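Local coordinates for CsuC (Acinetobacter baumannii, PDB 6FJY), which probably acts as the periplasmic chaperone of archaic chaperone-usher Csu pili, holding pilus subunits such as the tip adhesin CsuE before assembly, at residues A[80-94]-A[113-127]. Numbering follows the deposited sequence.
Sequences LPDGKEQSYRLIVDE and QMRYSIPLFAYGKGI
Arg-89 bends at both chi2 and chi3 (-65° and -62°), folding its guanidinium across to Ser-117, whose OG is set anti to its own backbone N. Arg-89 NH2 meets Ser-117 OG at 2.6 Å, close to the guanidinium plane, while the bond from NE to the same oxygen is weak; a serine hydroxyl suits the place because its oxygen can accept from both nitrogens. By contrast, Glu-85 has CG anti to its backbone N (chi1 178°) and continues extended, laying its aliphatic part along the Tyr-123 ring, and Tyr-123 OH donates to the anti lone pair of Glu-85 OE2 (2.6 Å). Nearby, Ser-87 OG meets the Phe-121 ring edge. On the other face, branched Leu-90 and Ile-118 lie side by side, and Leu-80, from the loop before the strand, sets CD1 on Ala-122 CB (3.5 Å).

Pro-119, lacking an N-H, suits its non-hydrogen-bonded site opposite Arg-89. Arg-89 NH2 also makes a salt bridge to the backbone of the other protein's chain. In this Ig-like PapD N-terminal domain, strand 31-41 flanks 85-95, Ile-5 of strand 3-6 touches Ile-118, and along 113-117 a strand of the other protein's chain pairs in parallel, extending the sheet, consistent with donor-strand complementation.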
ATOM      1  N   LEU A  80      11.896  -7.486  17.723  1.00 82.08           N
ATOM      2  CA  LEU A  80      12.964  -7.789  16.788  1.00 84.10           C
ATOM      3  C   LEU A  80      14.296  -7.247  17.287  1.00 72.20           C
ATOM      4  O   LEU A  80      14.335  -6.316  18.098  1.00 58.34           O
ATOM      5  CB  LEU A  80      12.621  -7.200  15.419  1.00 85.20           C
ATOM      6  CG  LEU A  80      11.234  -7.679  14.973  1.00 86.60           C
ATOM      7  CD1 LEU A  80      10.677  -6.828  13.845  1.00 71.20           C
ATOM      8  CD2 LEU A  80      11.262  -9.167  14.605  1.00 83.79           C
ATOM      9  N   PRO A  81      15.410  -7.817  16.823  1.00 75.08           N
ATOM     10  CA  PRO A  81      16.722  -7.302  17.234  1.00 77.18           C
ATOM     11  C   PRO A  81      16.893  -5.848  16.832  1.00 78.75           C
ATOM     12  O   PRO A  81      16.364  -5.388  15.818  1.00 83.86           O
ATOM     13  CB  PRO A  81      17.712  -8.201  16.486  1.00 71.78           C
ATOM     14  CG  PRO A  81      16.932  -9.430  16.157  1.00 74.72           C
ATOM     15  CD  PRO A  81      15.536  -8.988  15.935  1.00 67.81           C
ATOM     16  N   ASP A  82      17.625  -5.120  17.665  1.00 83.73           N
ATOM     17  CA  ASP A  82      17.864  -3.710  17.423  1.00 74.36           C
ATOM     18  C   ASP A  82      18.632  -3.540  16.117  1.00 67.00           C
ATOM     19  O   ASP A  82      19.518  -4.337  15.794  1.00 52.40           O
ATOM     20  CB  ASP A  82      18.650  -3.097  18.594  1.00 75.10           C
ATOM     21  CG  ASP A  82      17.945  -3.263  19.950  1.00 72.80           C
ATOM     22  OD1 ASP A  82      16.852  -3.862  20.008  1.00 72.21           O
ATOM     23  OD2 ASP A  82      18.491  -2.779  20.967  1.00 77.72           O
ATOM     24  N   GLY A  83      18.269  -2.506  15.358  1.00 67.04           N
ATOM     25  CA  GLY A  83      18.955  -2.159  14.127  1.00 57.81           C
ATOM     26  C   GLY A  83      18.795  -3.124  12.974  1.00 56.59           C
ATOM     27  O   GLY A  83      19.651  -3.154  12.090  1.00 55.55           O
ATOM     28  N   LYS A  84      17.723  -3.916  12.943  1.00 52.89           N
ATOM     29  CA  LYS A  84      17.571  -4.949  11.930  1.00 67.97           C
ATOM     30  C   LYS A  84      16.246  -4.816  11.186  1.00 59.08           C
ATOM     31  O   LYS A  84      15.189  -4.577  11.787  1.00 45.30           O
ATOM     32  CB  LYS A  84      17.684  -6.353  12.544  1.00 84.23           C
ATOM     33  CG  LYS A  84      19.075  -6.986  12.382  1.00101.80           C
ATOM     34  CD  LYS A  84      20.172  -6.130  13.014  1.00101.64           C
ATOM     35  CE  LYS A  84      21.576  -6.523  12.559  1.00105.34           C
ATOM     36  NZ  LYS A  84      22.652  -5.669  13.188  1.00 95.26           N
ATOM     37  N   GLU A  85      16.327  -4.991   9.870  1.00 61.66           N
ATOM     38  CA  GLU A  85      15.169  -5.058   8.992  1.00 62.83           C
ATOM     39  C   GLU A  85      14.863  -6.524   8.687  1.00 57.24           C
ATOM     40  O   GLU A  85      15.615  -7.182   7.958  1.00 44.70           O
ATOM     41  CB  GLU A  85      15.439  -4.284   7.705  1.00 60.70           C
ATOM     42  CG  GLU A  85      14.296  -4.348   6.701  1.00 58.18           C
ATOM     43  CD  GLU A  85      14.634  -3.676   5.411  1.00 50.04           C
ATOM     44  OE1 GLU A  85      15.463  -4.239   4.655  1.00 46.37           O
ATOM     45  OE2 GLU A  85      14.089  -2.574   5.151  1.00 52.42           O
ATOM     46  N   GLN A  86      13.754  -7.025   9.231  1.00 53.55           N
ATOM     47  CA  GLN A  86      13.300  -8.391   8.979  1.00 49.89           C
ATOM     48  C   GLN A  86      12.353  -8.417   7.783  1.00 47.96           C
ATOM     49  O   GLN A  86      11.442  -7.584   7.674  1.00 36.27           O
ATOM     50  CB  GLN A  86      12.586  -8.983  10.193  1.00 54.66           C
ATOM     51  CG  GLN A  86      13.387  -9.003  11.466  1.00 78.56           C
ATOM     52  CD  GLN A  86      14.526 -10.010  11.448  1.00 79.14           C
ATOM     53  OE1 GLN A  86      14.639 -10.835  10.541  1.00 79.95           O
ATOM     54  NE2 GLN A  86      15.376  -9.941  12.460  1.00 81.70           N
ATOM     55  N   SER A  87      12.577  -9.377   6.896  1.00 56.53           N
ATOM     56  CA  SER A  87      11.850  -9.494   5.645  1.00 57.28           C
ATOM     57  C   SER A  87      10.862 -10.647   5.732  1.00 51.83           C
ATOM     58  O   SER A  87      11.156 -11.687   6.324  1.00 35.60           O
ATOM     59  CB  SER A  87      12.821  -9.718   4.490  1.00 65.28           C
ATOM     60  OG  SER A  87      13.817  -8.708   4.494  1.00 67.60           O
ATOM     61  N   TYR A  88       9.685 -10.453   5.150  1.00 55.42           N
ATOM     62  CA  TYR A  88       8.638 -11.458   5.152  1.00 47.15           C
ATOM     63  C   TYR A  88       7.891 -11.366   3.828  1.00 54.94           C
ATOM     64  O   TYR A  88       7.973 -10.360   3.119  1.00 37.96           O
ATOM     65  CB  TYR A  88       7.650 -11.242   6.302  1.00 43.72           C
ATOM     66  CG  TYR A  88       8.254 -11.182   7.671  1.00 48.65           C
ATOM     67  CD1 TYR A  88       8.752  -9.980   8.171  1.00 43.83           C
ATOM     68  CD2 TYR A  88       8.291 -12.302   8.489  1.00 51.98           C
ATOM     69  CE1 TYR A  88       9.292  -9.900   9.431  1.00 60.03           C
ATOM     70  CE2 TYR A  88       8.829 -12.228   9.763  1.00 62.88           C
ATOM     71  CZ  TYR A  88       9.333 -11.022  10.223  1.00 61.48           C
ATOM     72  OH  TYR A  88       9.875 -10.945  11.477  1.00 52.58           O
ATOM     73  N   ARG A  89       7.110 -12.399   3.517  1.00 55.50           N
ATOM     74  CA  ARG A  89       6.201 -12.359   2.375  1.00 49.79           C
ATOM     75  C   ARG A  89       4.805 -12.578   2.918  1.00 46.42           C
ATOM     76  O   ARG A  89       4.562 -13.568   3.618  1.00 45.62           O
ATOM     77  CB  ARG A  89       6.509 -13.433   1.330  1.00 44.92           C
ATOM     78  CG  ARG A  89       7.897 -13.351   0.674  1.00 66.14           C
ATOM     79  CD  ARG A  89       8.156 -12.120  -0.176  1.00 70.23           C
ATOM     80  NE  ARG A  89       7.269 -12.001  -1.319  1.00 66.72           N
ATOM     81  CZ  ARG A  89       7.477 -11.167  -2.330  1.00 65.41           C
ATOM     82  NH1 ARG A  89       8.548 -10.384  -2.349  1.00 63.25           N
ATOM     83  NH2 ARG A  89       6.603 -11.107  -3.319  1.00 77.58           N
ATOM     84  N   LEU A  90       3.908 -11.635   2.635  1.00 55.34           N
ATOM     85  CA  LEU A  90       2.487 -11.803   2.896  1.00 48.93           C
ATOM     86  C   LEU A  90       1.871 -12.519   1.698  1.00 51.55           C
ATOM     87  O   LEU A  90       2.037 -12.071   0.556  1.00 33.36           O
ATOM     88  CB  LEU A  90       1.827 -10.444   3.115  1.00 53.99           C
ATOM     89  CG  LEU A  90       0.301 -10.411   3.118  1.00 46.03           C
ATOM     90  CD1 LEU A  90      -0.246 -11.288   4.202  1.00 37.77           C
ATOM     91  CD2 LEU A  90      -0.219  -8.990   3.246  1.00 45.65           C
ATOM     92  N   ILE A  91       1.193 -13.643   1.951  1.00 56.32           N
ATOM     93  CA  ILE A  91       0.576 -14.443   0.895  1.00 56.88           C
ATOM     94  C   ILE A  91      -0.922 -14.527   1.166  1.00 46.00           C
ATOM     95  O   ILE A  91      -1.355 -15.155   2.143  1.00 33.49           O
ATOM     96  CB  ILE A  91       1.173 -15.852   0.795  1.00 65.24           C
ATOM     97  CG1 ILE A  91       2.684 -15.815   0.574  1.00 57.44           C
ATOM     98  CG2 ILE A  91       0.511 -16.586  -0.365  1.00 66.88           C
ATOM     99  CD1 ILE A  91       3.081 -15.218  -0.733  1.00 68.43           C
ATOM    100  N   VAL A  92      -1.720 -13.931   0.286  1.00 52.22           N
ATOM    101  CA  VAL A  92      -3.170 -14.028   0.399  1.00 60.11           C
ATOM    102  C   VAL A  92      -3.744 -14.651  -0.872  1.00 54.96           C
ATOM    103  O   VAL A  92      -3.448 -14.211  -1.995  1.00 37.18           O
ATOM    104  CB  VAL A  92      -3.834 -12.682   0.755  1.00 55.89           C
ATOM    105  CG1 VAL A  92      -2.802 -11.573   0.964  1.00 48.46           C
ATOM    106  CG2 VAL A  92      -4.949 -12.326  -0.202  1.00 54.67           C
ATOM    107  N   ASP A  93      -4.513 -15.717  -0.680  1.00 65.45           N
ATOM    108  CA  ASP A  93      -5.108 -16.509  -1.747  1.00 69.53           C
ATOM    109  C   ASP A  93      -6.591 -16.157  -1.860  1.00 78.14           C
ATOM    110  O   ASP A  93      -7.342 -16.319  -0.890  1.00 79.47           O
ATOM    111  CB  ASP A  93      -4.922 -17.991  -1.438  1.00 64.99           C
ATOM    112  CG  ASP A  93      -3.495 -18.451  -1.644  1.00 65.70           C
ATOM    113  OD1 ASP A  93      -3.011 -18.341  -2.783  1.00 63.97           O
ATOM    114  OD2 ASP A  93      -2.853 -18.907  -0.669  1.00 62.82           O
ATOM    115  N   GLU A  94      -7.010 -15.685  -3.038  1.00 87.13           N
ATOM    116  CA  GLU A  94      -8.354 -15.153  -3.270  1.00 83.18           C
ATOM    117  C   GLU A  94      -9.141 -16.113  -4.154  1.00 77.02           C
ATOM    118  O   GLU A  94      -8.770 -16.342  -5.311  1.00 72.01           O
ATOM    119  CB  GLU A  94      -8.288 -13.764  -3.916  1.00 82.46           C
ATOM    120  CG  GLU A  94      -9.637 -13.031  -4.079  1.00 85.65           C
ATOM    121  CD  GLU A  94     -10.236 -13.175  -5.481  1.00 96.71           C
ATOM    122  OE1 GLU A  94      -9.643 -13.883  -6.321  1.00100.37           O
ATOM    123  OE2 GLU A  94     -11.300 -12.577  -5.747  1.00 94.70           O
ATOM    124  N   GLN A 113      -8.071 -18.485  -9.887  1.00 54.31           N
ATOM    125  CA  GLN A 113      -8.083 -17.875  -8.571  1.00 56.72           C
ATOM    126  C   GLN A 113      -6.770 -17.123  -8.385  1.00 51.75           C
ATOM    127  O   GLN A 113      -5.773 -17.432  -9.040  1.00 45.05           O
ATOM    128  CB  GLN A 113      -8.303 -18.928  -7.490  1.00 58.72           C
ATOM    129  CG  GLN A 113      -7.220 -19.964  -7.390  1.00 73.47           C
ATOM    130  CD  GLN A 113      -7.567 -21.053  -6.388  1.00 76.76           C
ATOM    131  OE1 GLN A 113      -8.740 -21.361  -6.172  1.00 66.20           O
ATOM    132  NE2 GLN A 113      -6.550 -21.647  -5.782  1.00 82.96           N
ATOM    133  N   MET A 114      -6.805 -16.081  -7.554  1.00 58.03           N
ATOM    134  CA  MET A 114      -5.678 -15.170  -7.384  1.00 55.11           C
ATOM    135  C   MET A 114      -4.814 -15.559  -6.201  1.00 53.46           C
ATOM    136  O   MET A 114      -5.275 -16.174  -5.237  1.00 52.41           O
ATOM    137  CB  MET A 114      -6.134 -13.720  -7.183  1.00 57.96           C
ATOM    138  CG  MET A 114      -6.939 -13.130  -8.308  1.00 56.33           C
ATOM    139  SD  MET A 114      -6.185 -13.372  -9.893  1.00 38.18           S
ATOM    140  CE  MET A 114      -7.403 -14.508 -10.464  1.00 51.19           C
ATOM    141  N   ARG A 115      -3.543 -15.179  -6.291  1.00 50.85           N
ATOM    142  CA  ARG A 115      -2.600 -15.282  -5.191  1.00 50.38           C
ATOM    143  C   ARG A 115      -1.724 -14.037  -5.205  1.00 57.33           C
ATOM    144  O   ARG A 115      -1.071 -13.744  -6.211  1.00 40.81           O
ATOM    145  CB  ARG A 115      -1.754 -16.547  -5.311  1.00 67.04           C
ATOM    146  CG  ARG A 115      -0.748 -16.764  -4.176  1.00 72.66           C
ATOM    147  CD  ARG A 115      -0.151 -18.151  -4.313  1.00 83.95           C
ATOM    148  NE  ARG A 115       0.670 -18.541  -3.174  1.00101.50           N
ATOM    149  CZ  ARG A 115       1.922 -18.972  -3.265  1.00105.54           C
ATOM    150  NH1 ARG A 115       2.506 -19.075  -4.451  1.00 92.04           N
ATOM    151  NH2 ARG A 115       2.589 -19.310  -2.171  1.00115.40           N
ATOM    152  N   TYR A 116      -1.717 -13.303  -4.100  1.00 60.91           N
ATOM    153  CA  TYR A 116      -0.911 -12.098  -3.965  1.00 50.95           C
ATOM    154  C   TYR A 116       0.296 -12.414  -3.103  1.00 50.10           C
ATOM    155  O   TYR A 116       0.148 -12.857  -1.958  1.00 41.56           O
ATOM    156  CB  TYR A 116      -1.708 -10.952  -3.344  1.00 46.02           C
ATOM    157  CG  TYR A 116      -2.775 -10.382  -4.246  1.00 56.60           C
ATOM    158  CD1 TYR A 116      -4.037 -10.963  -4.320  1.00 65.51           C
ATOM    159  CD2 TYR A 116      -2.533  -9.243  -4.999  1.00 59.98           C
ATOM    160  CE1 TYR A 116      -5.017 -10.437  -5.147  1.00 71.90           C
ATOM    161  CE2 TYR A 116      -3.508  -8.710  -5.832  1.00 67.35           C
ATOM    162  CZ  TYR A 116      -4.744  -9.309  -5.899  1.00 69.03           C
ATOM    163  OH  TYR A 116      -5.713  -8.783  -6.713  1.00 70.00           O
ATOM    164  N   SER A 117       1.482 -12.217  -3.669  1.00 60.88           N
ATOM    165  CA  SER A 117       2.736 -12.278  -2.930  1.00 58.57           C
ATOM    166  C   SER A 117       3.174 -10.840  -2.673  1.00 48.02           C
ATOM    167  O   SER A 117       3.492 -10.095  -3.607  1.00 30.21           O
ATOM    168  CB  SER A 117       3.801 -13.066  -3.691  1.00 48.82           C
ATOM    169  OG  SER A 117       4.987 -13.164  -2.913  1.00 36.50           O
ATOM    170  N   ILE A 118       3.150 -10.437  -1.409  1.00 49.17           N
ATOM    171  CA  ILE A 118       3.292  -9.045  -1.018  1.00 47.09           C
ATOM    172  C   ILE A 118       4.508  -8.911  -0.095  1.00 57.10           C
ATOM    173  O   ILE A 118       4.602  -9.644   0.891  1.00 29.07           O
ATOM    174  CB  ILE A 118       2.025  -8.513  -0.333  1.00 55.08           C
ATOM    175  CG1 ILE A 118       0.935  -8.262  -1.392  1.00 51.38           C
ATOM    176  CG2 ILE A 118       2.325  -7.280   0.483  1.00 59.71           C
ATOM    177  CD1 ILE A 118      -0.427  -7.957  -0.795  1.00 46.49           C
ATOM    178  N   PRO A 119       5.442  -8.003  -0.378  1.00 51.59           N
ATOM    179  CA  PRO A 119       6.608  -7.855   0.499  1.00 45.78           C
ATOM    180  C   PRO A 119       6.236  -7.133   1.783  1.00 48.74           C
ATOM    181  O   PRO A 119       5.537  -6.117   1.776  1.00 33.89           O
ATOM    182  CB  PRO A 119       7.569  -7.017  -0.345  1.00 42.12           C
ATOM    183  CG  PRO A 119       6.637  -6.137  -1.161  1.00 44.79           C
ATOM    184  CD  PRO A 119       5.452  -7.014  -1.478  1.00 50.73           C
ATOM    185  N   LEU A 120       6.750  -7.646   2.889  1.00 51.33           N
ATOM    186  CA  LEU A 120       6.454  -7.114   4.210  1.00 50.19           C
ATOM    187  C   LEU A 120       7.752  -6.961   4.990  1.00 36.74           C
ATOM    188  O   LEU A 120       8.567  -7.889   5.026  1.00 34.11           O
ATOM    189  CB  LEU A 120       5.499  -8.045   4.940  1.00 42.61           C
ATOM    190  CG  LEU A 120       5.205  -7.651   6.379  1.00 51.04           C
ATOM    191  CD1 LEU A 120       4.425  -6.311   6.449  1.00 42.00           C
ATOM    192  CD2 LEU A 120       4.470  -8.766   7.042  1.00 44.17           C
ATOM    193  N   PHE A 121       7.966  -5.784   5.574  1.00 50.53           N
ATOM    194  CA  PHE A 121       9.179  -5.525   6.340  1.00 51.82           C
ATOM    195  C   PHE A 121       8.853  -5.022   7.735  1.00 45.81           C
ATOM    196  O   PHE A 121       8.037  -4.117   7.902  1.00 43.86           O
ATOM    197  CB  PHE A 121      10.075  -4.510   5.644  1.00 46.10           C
ATOM    198  CG  PHE A 121      10.540  -4.959   4.303  1.00 50.16           C
ATOM    199  CD1 PHE A 121      11.588  -5.847   4.190  1.00 50.78           C
ATOM    200  CD2 PHE A 121       9.938  -4.480   3.146  1.00 41.64           C
ATOM    201  CE1 PHE A 121      12.032  -6.274   2.943  1.00 53.61           C
ATOM    202  CE2 PHE A 121      10.376  -4.910   1.903  1.00 44.61           C
ATOM    203  CZ  PHE A 121      11.429  -5.800   1.803  1.00 44.95           C
ATOM    204  N   ALA A 122       9.545  -5.576   8.729  1.00 51.40           N
ATOM    205  CA  ALA A 122       9.416  -5.141  10.110  1.00 59.19           C
ATOM    206  C   ALA A 122      10.783  -4.735  10.664  1.00 57.94           C
ATOM    207  O   ALA A 122      11.824  -5.283  10.281  1.00 42.92           O
ATOM    208  CB  ALA A 122       8.771  -6.237  10.966  1.00 48.25           C
ATOM    209  N   TYR A 123      10.771  -3.757  11.566  1.00 52.11           N
ATOM    210  CA  TYR A 123      11.978  -3.052  11.967  1.00 62.44           C
ATOM    211  C   TYR A 123      12.203  -3.167  13.463  1.00 61.78           C
ATOM    212  O   TYR A 123      11.279  -2.972  14.258  1.00 43.89           O
ATOM    213  CB  TYR A 123      11.916  -1.576  11.543  1.00 58.02           C
ATOM    214  CG  TYR A 123      11.936  -1.458  10.043  1.00 54.51           C
ATOM    215  CD1 TYR A 123      13.143  -1.447   9.356  1.00 48.29           C
ATOM    216  CD2 TYR A 123      10.749  -1.422   9.305  1.00 54.17           C
ATOM    217  CE1 TYR A 123      13.167  -1.373   7.976  1.00 51.31           C
ATOM    218  CE2 TYR A 123      10.763  -1.346   7.916  1.00 47.29           C
ATOM    219  CZ  TYR A 123      11.969  -1.339   7.259  1.00 43.07           C
ATOM    220  OH  TYR A 123      12.015  -1.266   5.891  1.00 44.61           O
ATOM    221  N   GLY A 124      13.434  -3.506  13.828  1.00 60.70           N
ATOM    222  CA  GLY A 124      13.884  -3.392  15.191  1.00 73.28           C
ATOM    223  C   GLY A 124      14.246  -1.961  15.532  1.00 69.75           C
ATOM    224  O   GLY A 124      14.148  -1.050  14.714  1.00 57.22           O
ATOM    225  N   LYS A 125      14.692  -1.777  16.773  1.00 69.84           N
ATOM    226  CA  LYS A 125      14.929  -0.441  17.295  1.00 77.37           C
ATOM    227  C   LYS A 125      16.046   0.251  16.535  1.00 64.30           C
ATOM    228  O   LYS A 125      17.053  -0.367  16.181  1.00 55.66           O
ATOM    229  CB  LYS A 125      15.288  -0.517  18.780  1.00 99.68           C
ATOM    230  CG  LYS A 125      14.204  -1.146  19.642  1.00113.62           C
ATOM    231  CD  LYS A 125      12.851  -0.480  19.411  1.00123.95           C
ATOM    232  CE  LYS A 125      12.848   0.972  19.880  1.00124.76           C
ATOM    233  NZ  LYS A 125      11.529   1.622  19.642  1.00123.63           N
ATOM    234  N   GLY A 126      15.866   1.544  16.282  1.00 67.79           N
ATOM    235  CA  GLY A 126      16.924   2.332  15.684  1.00 66.09           C
ATOM    236  C   GLY A 126      16.992   2.292  14.179  1.00 56.32           C
ATOM    237  O   GLY A 126      17.997   2.746  13.613  1.00 45.62           O
ATOM    238  N   ILE A 127      15.984   1.720  13.517  1.00 67.14           N
ATOM    239  CA  ILE A 127      15.942   1.620  12.063  1.00 64.05           C
ATOM    240  C   ILE A 127      14.481   1.558  11.631  1.00 72.69           C
ATOM    241  O   ILE A 127      13.636   1.017  12.348  1.00 58.95           O
ATOM    242  CB  ILE A 127      16.735   0.389  11.575  1.00 55.89           C
ATOM    243  CG1 ILE A 127      16.850   0.368  10.051  1.00 68.49           C
ATOM    244  CG2 ILE A 127      16.092  -0.898  12.093  1.00 55.99           C
ATOM    245  CD1 ILE A 127      17.801  -0.712   9.542  1.00 67.06           C
TER